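Local coordinates for protein probable cobalt-precorrin-6B C(15)-methyltransferase (decarboxylating) (Methanothermobacter thermautotrophicus, PDB 1L3I) that probably methylates C-15 of cobalt-precorrin-6B with S-adenosyl-L-methionine and then decarboxylates C-12 to give cobalt-precorrin-7 in anaerobic cobalamin biosynthesis, at residues G15-M19 / E20-L24; T48-L51 / A52-R56. One frame throughout, in Å; residues are numbered along the deposited sequence.

Interaction 1 (G15-M19 / E20-L24); sequences GPTAM and EVRCL. With SAH (S-adenosyl-L-homocysteine), chain G.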
loop_
_atom_site.group_PDB
_atom_site.type_symbol
_atom_site.label_atom_id
_atom_site.label_comp_id
_atom_site.label_asym_id
_atom_site.label_seq_id
_atom_site.Cartn_x
_atom_site.Cartn_y
_atom_site.Cartn_z
ATOM N N GLY A 15 8.457 11.393 15.925
ATOM C CA GLY A 15 8.442 12.312 14.805
ATOM C C GLY A 15 9.810 12.492 14.204
ATOM O O GLY A 15 10.755 11.846 14.627
ATOM N N PRO A 16 9.955 13.344 13.169
ATOM C CA PRO A 16 8.854 14.154 12.632
ATOM C C PRO A 16 7.938 13.280 11.786
ATOM O O PRO A 16 8.301 12.183 11.397
ATOM C CB PRO A 16 9.598 15.158 11.756
ATOM C CG PRO A 16 10.732 14.334 11.209
ATOM C CD PRO A 16 11.208 13.588 12.453
ATOM N N THR A 17 6.724 13.764 11.572
ATOM C CA THR A 17 5.752 13.055 10.749
ATOM C C THR A 17 6.328 13.004 9.326
ATOM O O THR A 17 6.978 13.953 8.881
ATOM C CB THR A 17 4.379 13.765 10.766
ATOM O OG1 THR A 17 3.823 13.675 12.082
ATOM C CG2 THR A 17 3.412 13.137 9.771
ATOM N N ALA A 18 6.177 11.850 8.686
ATOM C CA ALA A 18 6.636 11.607 7.325
ATOM C C ALA A 18 6.403 12.822 6.432
ATOM O O ALA A 18 5.265 13.295 6.312
ATOM C CB ALA A 18 5.896 10.402 6.756
HETATM N N MSE A 19 7.453 13.290 5.758
HETATM C CA MSE A 19 7.364 14.448 4.864
HETATM C C MSE A 19 6.169 14.396 3.919
HETATM O O MSE A 19 5.441 15.364 3.810
HETATM C CB MSE A 19 8.661 14.616 4.056
HETATM C CG MSE A 19 8.732 15.877 3.186
HETATM SE SE MSE A 19 7.957 15.662 1.394
HETATM C CE MSE A 19 6.595 16.905 1.377
ATOM N N GLU A 20 5.941 13.247 3.289
ATOM C CA GLU A 20 4.835 13.118 2.347
ATOM C C GLU A 20 3.502 13.307 3.053
ATOM O O GLU A 20 2.560 13.804 2.458
ATOM C CB GLU A 20 4.885 11.766 1.619
ATOM C CG GLU A 20 6.187 11.478 0.853
ATOM C CD GLU A 20 7.338 10.941 1.725
ATOM O OE1 GLU A 20 7.164 10.684 2.936
ATOM O OE2 GLU A 20 8.428 10.744 1.177
ATOM N N VAL A 21 3.436 12.961 4.336
ATOM C CA VAL A 21 2.217 13.122 5.105
ATOM C C VAL A 21 2.087 14.589 5.494
ATOM O O VAL A 21 1.016 15.179 5.371
ATOM C CB VAL A 21 2.193 12.214 6.340
ATOM C CG1 VAL A 21 1.011 12.553 7.244
ATOM C CG2 VAL A 21 2.108 10.762 5.896
ATOM N N ARG A 22 3.189 15.197 5.916
ATOM C CA ARG A 22 3.179 16.616 6.286
ATOM C C ARG A 22 2.800 17.470 5.064
ATOM O O ARG A 22 2.098 18.474 5.178
ATOM C CB ARG A 22 4.540 17.038 6.833
ATOM C CG ARG A 22 4.872 16.403 8.157
ATOM C CD ARG A 22 6.135 16.971 8.765
ATOM N NE ARG A 22 7.331 16.573 8.033
ATOM C CZ ARG A 22 8.152 17.421 7.416
ATOM N NH1 ARG A 22 7.925 18.725 7.422
ATOM N NH2 ARG A 22 9.202 16.959 6.752
ATOM N N CYS A 23 3.217 17.019 3.887
ATOM C CA CYS A 23 2.917 17.704 2.641
ATOM C C CYS A 23 1.408 17.718 2.435
ATOM O O CYS A 23 0.816 18.774 2.194
ATOM C CB CYS A 23 3.603 16.970 1.492
ATOM S SG CYS A 23 3.357 17.643 -0.163
ATOM N N LEU A 24 0.779 16.557 2.600
ATOM C CA LEU A 24 -0.665 16.427 2.428
ATOM C C LEU A 24 -1.415 17.190 3.513
ATOM O O LEU A 24 -2.447 17.802 3.233
ATOM C CB LEU A 24 -1.087 14.950 2.378
ATOM C CG LEU A 24 -2.555 14.636 2.077
ATOM C CD1 LEU A 24 -3.045 15.351 0.832
ATOM C CD2 LEU A 24 -2.720 13.156 1.925
HETATM N N SAH G . 3.504 15.545 14.318
HETATM C CA SAH G . 4.732 15.654 15.113
HETATM C CB SAH G . 4.921 14.426 16.042
HETATM C CG SAH G . 3.762 14.251 17.063
HETATM S SD SAH G . 3.902 12.875 18.211
HETATM C C SAH G . 5.916 15.799 14.168
HETATM O O SAH G . 5.670 15.818 12.949
HETATM O OXT SAH G . 7.060 15.913 14.652
HETATM C "C5'" SAH G . 2.435 13.065 19.196
HETATM C "C4'" SAH G . 2.611 14.019 20.324
HETATM O "O4'" SAH G . 1.342 14.008 21.005
HETATM C "C3'" SAH G . 3.719 13.631 21.424
HETATM O "O3'" SAH G . 4.875 14.515 21.584
HETATM C "C2'" SAH G . 2.814 13.507 22.672
HETATM O "O2'" SAH G . 3.405 13.753 23.957
HETATM C "C1'" SAH G . 1.669 14.422 22.301
HETATM N N9 SAH G . 0.391 14.296 22.987
HETATM C C8 SAH G . -0.438 13.149 23.059
HETATM N N7 SAH G . -1.518 13.392 23.739
HETATM C C5 SAH G . -1.414 14.739 24.152
HETATM C C6 SAH G . -2.244 15.588 24.905
HETATM N N6 SAH G . -3.415 15.175 25.405
HETATM N N1 SAH G . -1.858 16.875 25.131
HETATM C C2 SAH G . -0.696 17.271 24.627
HETATM N N3 SAH G . 0.166 16.574 23.908
HETATM C C4 SAH G . -0.243 15.307 23.696
#
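R22 reaches back from the first turn of helix 19-29 to the carbonyl of T17, tying the helix start to a loop that binds the cofactor product in this Rossmann-type methyltransferase. A18 is the N-cap residue: its O accepts the backbone N of R22 at 2.8 Å. Along R22, CB lies by M19 O and A18 O, and CG lies 3.3 Å from T17 O, with T17 CB a little farther. CD passes T17 O, and a bend at chi3 (-70°) turns the chain there, bringing NE to 2.8 Å from T17 O. That bond is moderately bent, 137° at the hydrogen, yet the oxygen lies only 6° out of the guanidinium plane, so it meets the group at its edge. Beyond CZ, NH2 passes M19 CB, the two side chains crossing at about a right angle. Salt bridges to D4 through NH2 and to E50 through NH1 fix the tip; a leucine here would probably cost D4 and E50 their salt-bridge partner in this helix and T17 O its bond from NE. Next to this, T17 CG2, anti to the backbone N, meets V21 CG1 at 3.5 Å, while A18 CB packs against V21 CG2. C23, one turn after M19, forms a disulfide with C27 of a second subunit, which places this helix at a subunit interface. T17, an experimentally identified S-adenosyl-L-methionine-binding residue, holds the amino-acid end of S-adenosyl-L-homocysteine with both backbone and side chain: its backbone N donates to SAH O at 2.7 Å, and its OG1 accepts from SAH N at 2.9 Å.

Interaction 2 (T48-L51 / A52-R56); sequences TLEL and AGRVR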
loop_
_atom_site.group_PDB
_atom_site.type_symbol
_atom_site.label_atom_id
_atom_site.label_comp_id
_atom_site.label_asym_id
_atom_site.label_seq_id
_atom_site.Cartn_x
_atom_site.Cartn_y
_atom_site.Cartn_z
ATOM N N THR A 48 4.447 21.778 13.172
ATOM C CA THR A 48 4.629 23.134 13.686
ATOM C C THR A 48 5.547 24.015 12.812
ATOM O O THR A 48 5.222 25.178 12.525
ATOM C CB THR A 48 5.140 23.113 15.139
ATOM O OG1 THR A 48 4.095 22.615 15.985
ATOM C CG2 THR A 48 5.553 24.503 15.601
ATOM N N LEU A 49 6.679 23.461 12.376
ATOM C CA LEU A 49 7.613 24.205 11.537
ATOM C C LEU A 49 6.990 24.630 10.212
ATOM O O LEU A 49 7.153 25.776 9.790
ATOM C CB LEU A 49 8.891 23.405 11.300
ATOM C CG LEU A 49 10.022 23.753 12.269
ATOM C CD1 LEU A 49 9.795 23.131 13.639
ATOM C CD2 LEU A 49 11.319 23.282 11.701
ATOM N N GLU A 50 6.253 23.720 9.577
ATOM C CA GLU A 50 5.593 24.010 8.303
ATOM C C GLU A 50 4.522 25.083 8.451
ATOM O O GLU A 50 4.407 25.973 7.606
ATOM C CB GLU A 50 4.981 22.741 7.706
ATOM C CG GLU A 50 5.977 21.602 7.501
ATOM C CD GLU A 50 7.151 21.973 6.596
ATOM O OE1 GLU A 50 7.044 22.924 5.801
ATOM O OE2 GLU A 50 8.188 21.289 6.670
ATOM N N LEU A 51 3.737 24.985 9.522
ATOM C CA LEU A 51 2.690 25.973 9.796
ATOM C C LEU A 51 3.318 27.318 10.152
ATOM O O LEU A 51 2.816 28.371 9.732
ATOM C CB LEU A 51 1.806 25.516 10.951
ATOM C CG LEU A 51 0.810 24.398 10.665
ATOM C CD1 LEU A 51 0.164 23.989 11.975
ATOM C CD2 LEU A 51 -0.225 24.878 9.645
ATOM N N ALA A 52 4.418 27.278 10.906
ATOM C CA ALA A 52 5.128 28.484 11.328
ATOM C C ALA A 52 5.443 29.427 10.162
ATOM O O ALA A 52 5.193 30.637 10.237
ATOM C CB ALA A 52 6.416 28.106 12.062
ATOM N N GLY A 53 5.959 28.869 9.075
ATOM C CA GLY A 53 6.295 29.693 7.929
ATOM C C GLY A 53 5.153 30.033 6.992
ATOM O O GLY A 53 5.400 30.632 5.954
ATOM N N ARG A 54 3.912 29.694 7.345
ATOM C CA ARG A 54 2.788 29.974 6.450
ATOM C C ARG A 54 1.607 30.716 7.048
ATOM O O ARG A 54 0.808 31.312 6.310
ATOM C CB ARG A 54 2.295 28.685 5.786
ATOM C CG ARG A 54 3.360 28.019 4.951
ATOM C CD ARG A 54 2.867 26.782 4.304
ATOM N NE ARG A 54 3.991 26.009 3.792
ATOM C CZ ARG A 54 3.886 24.857 3.145
ATOM N NH1 ARG A 54 2.695 24.315 2.932
ATOM N NH2 ARG A 54 4.978 24.277 2.666
ATOM N N VAL A 55 1.471 30.676 8.370
ATOM C CA VAL A 55 0.354 31.342 9.022
ATOM C C VAL A 55 0.810 32.504 9.905
ATOM O O VAL A 55 2.011 32.769 10.044
ATOM C CB VAL A 55 -0.548 30.338 9.818
ATOM C CG1 VAL A 55 -1.059 29.255 8.905
ATOM C CG2 VAL A 55 0.202 29.731 10.978
ATOM N N ARG A 56 -0.159 33.198 10.497
ATOM C CA ARG A 56 0.133 34.344 11.359
ATOM C C ARG A 56 0.637 33.926 12.740
ATOM O O ARG A 56 1.693 34.374 13.168
ATOM C CB ARG A 56 -1.115 35.238 11.470
ATOM C CG ARG A 56 -0.968 36.501 12.338
ATOM C CD ARG A 56 -2.150 37.454 12.163
ATOM N NE ARG A 56 -3.410 36.735 11.978
ATOM C CZ ARG A 56 -4.604 37.130 12.416
ATOM N NH1 ARG A 56 -4.734 38.261 13.093
ATOM N NH2 ARG A 56 -5.680 36.375 12.181
HETATM O O HOH W 1 7.533 26.888 7.441
#
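T48 O accepts a hydrogen bond from A52 N at 2.8 Å, an i to i+4 bond in the last turn of helix 46-52, the helix that follows the glycine-rich, cofactor-binding loop of the Rossmann-type fold. A52 CB rests against the same oxygen. The T48 side chain points away from the loop, its OG1 hydrogen-bonding D39 OD2. At L49 the helical pattern slackens: G53 N is 3.4 Å from L49 O, a weak bond, and G53 is the first residue to leave helical backbone angles. A water bridges the widened step, donating to L49 O at 2.6 Å and accepting weakly from G53 N. E50 comes next, its side chain alongside that of R54 and pointing the same way. The R54 chain runs extended from CG to NE past E50 O, with CG 3.5 Å from that oxygen. The ion pair is long, E50 OE1 to R54 NH2 at 4.0 Å, and doubtful, as NH2 is uncertainly placed; the flat groups are turned 71° apart with the oxygen far off the guanidinium plane, so at most the charges attract. E50 has its stronger partner in R22, and M26 of helix 19-29 packs against both E50 and R54. L51 closes the turn with an oxygen that takes two backbone donors. V55 N comes almost straight onto the carbonyl, C=O...N being 172°, whereas R54 N approaches from above the carbonyl plane at 2.9 Å. V55 then points its side chain back at the helix end; CG2, between the backbone N and the carbonyl carbon, sits 3.2 Å from L51 O.

Overall arrangement
Interaction 1 precedes interaction 2 along the chain, and their centres lie 14 Å apart. The first joins a loop to the start of helix 19-29; the second joins the end of helix 46-52 to the loop before strand 57-62. Strand 36-40 and the glycine-rich loop come between them in sequence, and strands 36-40 and 57-62 are parallel neighbours in the mixed sheet. A salt bridge joins the two contacts directly, R22 NH1 to E50 OE2 at 2.7 Å. The helix carrying the disulfide to another subunit is thereby tied to the helix that follows the glycine-rich loop, linking the subunit interface with the methyltransferase core.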